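Local coordinates for protein aminotransferase (Psychrobacter arcticus 273-4, PDB 3IF2) that probably transfers amino groups between amino acids and keto acids, perhaps as a valine-pyruvate transaminase, using pyridoxal 5'-phosphate as cofactor, at residues L343-L348 with L357-P362. Sequence-based numbering, arbitrary orientation.
Sequences LAVKLL and LMIHKP
L348 meets L357 and I359 where helix 324-351 packs on the sheet of the small domain of a fold-type I aminotransferase; the helix leads through a short connection into strand 357-360, which lies between strands 183-190 and 367-372. The local axes run antiparallel, at 172° and 10.8 Å apart; no hydrogen bond crosses, and the closest meetings are between apolar side chains. The tight part is at the L348 end. There, with CG of L357 placed opposite the backbone N (chi1 177°), beside the carbonyl carbon, its CD2 lies 3.9 Å from CB of L348. The L348 branch ending in CD1 also reaches CD1 of I359, at 3.9 Å, the two side chains crossing at a slant. Toward V345 the fit is looser: its CG1 stays 4.4 Å from that same I359 methyl. L348, which is buried, also touches L370 of the neighbouring strand and I430 of helix 423-441. The open side differs: K346 is exposed on the helix, and partly exposed M358, a selenomethionine, alternates with inward L357 and I359. H360 is buried beside Y189 and F187; its NE2 accepts the backbone N-H of Y189, while its ND1 donates to O of K361 at 2.9 Å, approaching from above the carbonyl plane.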
# COMPACT_ATOMS: atom_id res chain seq x y z
N LEU A 343 -26.76 15.58 18.83
CA LEU A 343 -26.42 17.00 18.95
C LEU A 343 -26.56 17.71 17.60
O LEU A 343 -27.13 18.79 17.53
CB LEU A 343 -24.98 17.15 19.45
CG LEU A 343 -24.33 18.52 19.59
CD1 LEU A 343 -25.13 19.43 20.60
CD2 LEU A 343 -22.85 18.30 19.99
N ALA A 344 -26.02 17.09 16.54
CA ALA A 344 -26.09 17.64 15.18
C ALA A 344 -27.54 17.77 14.69
O ALA A 344 -27.89 18.82 14.15
CB ALA A 344 -25.24 16.79 14.20
N VAL A 345 -28.37 16.74 14.90
CA VAL A 345 -29.80 16.77 14.52
C VAL A 345 -30.56 17.92 15.22
O VAL A 345 -31.34 18.63 14.58
CB VAL A 345 -30.54 15.42 14.79
CG1 VAL A 345 -32.07 15.54 14.56
CG2 VAL A 345 -29.96 14.29 13.96
N LYS A 346 -30.31 18.07 16.53
CA LYS A 346 -30.89 19.13 17.38
C LYS A 346 -30.60 20.47 16.71
O LYS A 346 -31.53 21.22 16.37
CB LYS A 346 -30.24 19.08 18.80
CG LYS A 346 -30.59 20.11 19.91
CD LYS A 346 -31.64 19.61 20.91
CE LYS A 346 -31.44 20.20 22.34
NZ LYS A 346 -31.35 21.70 22.37
N LEU A 347 -29.30 20.72 16.46
CA LEU A 347 -28.83 21.97 15.84
C LEU A 347 -29.39 22.21 14.43
O LEU A 347 -29.77 23.34 14.12
CB LEU A 347 -27.30 22.03 15.81
CG LEU A 347 -26.54 22.03 17.14
CD1 LEU A 347 -25.04 21.90 16.82
CD2 LEU A 347 -26.84 23.24 18.03
N LEU A 348 -29.49 21.16 13.62
CA LEU A 348 -30.06 21.26 12.25
C LEU A 348 -31.54 21.63 12.31
O LEU A 348 -31.99 22.47 11.54
CB LEU A 348 -29.83 19.99 11.40
CG LEU A 348 -28.39 19.73 10.92
CD1 LEU A 348 -28.28 18.35 10.35
CD2 LEU A 348 -27.96 20.74 9.88
N LEU A 357 -35.83 20.54 4.84
CA LEU A 357 -34.71 19.68 5.17
C LEU A 357 -35.27 18.34 5.56
O LEU A 357 -36.20 18.28 6.36
CB LEU A 357 -33.89 20.20 6.38
CG LEU A 357 -32.70 19.36 6.91
CD1 LEU A 357 -31.62 19.18 5.85
CD2 LEU A 357 -32.11 19.95 8.19
N MSE A 358 -34.73 17.30 4.94
CA MSE A 358 -34.94 15.91 5.33
C MSE A 358 -33.52 15.46 5.75
O MSE A 358 -32.52 15.91 5.17
CB MSE A 358 -35.47 15.06 4.18
CG MSE A 358 -36.79 15.51 3.61
SE MSE A 358 -38.29 15.13 4.79
CE MSE A 358 -38.44 13.21 4.55
N ILE A 359 -33.45 14.61 6.77
CA ILE A 359 -32.20 14.05 7.28
C ILE A 359 -32.33 12.54 7.16
O ILE A 359 -33.36 12.00 7.50
CB ILE A 359 -31.97 14.46 8.76
CG1 ILE A 359 -31.82 15.99 8.86
CG2 ILE A 359 -30.73 13.77 9.36
CD1 ILE A 359 -31.71 16.52 10.28
N HIS A 360 -31.31 11.84 6.66
CA HIS A 360 -31.40 10.39 6.56
C HIS A 360 -31.33 9.86 7.99
O HIS A 360 -30.60 10.43 8.81
CB HIS A 360 -30.26 9.81 5.72
CG HIS A 360 -30.44 8.36 5.37
ND1 HIS A 360 -30.27 7.35 6.28
CD2 HIS A 360 -30.76 7.76 4.19
CE1 HIS A 360 -30.48 6.19 5.69
NE2 HIS A 360 -30.77 6.41 4.42
N LYS A 361 -32.14 8.83 8.30
CA LYS A 361 -32.13 8.24 9.64
C LYS A 361 -30.68 7.78 9.91
O LYS A 361 -30.17 6.96 9.16
CB LYS A 361 -33.17 7.09 9.82
CG LYS A 361 -32.88 6.16 11.04
CD LYS A 361 -33.98 5.18 11.52
CE LYS A 361 -34.46 5.56 12.92
NZ LYS A 361 -35.41 4.62 13.57
N PRO A 362 -30.03 8.33 10.97
CA PRO A 362 -28.64 7.99 11.25
C PRO A 362 -28.53 6.64 11.93
O PRO A 362 -28.58 6.56 13.13
CB PRO A 362 -28.17 9.14 12.16
CG PRO A 362 -29.42 9.52 12.91
CD PRO A 362 -30.60 9.18 12.04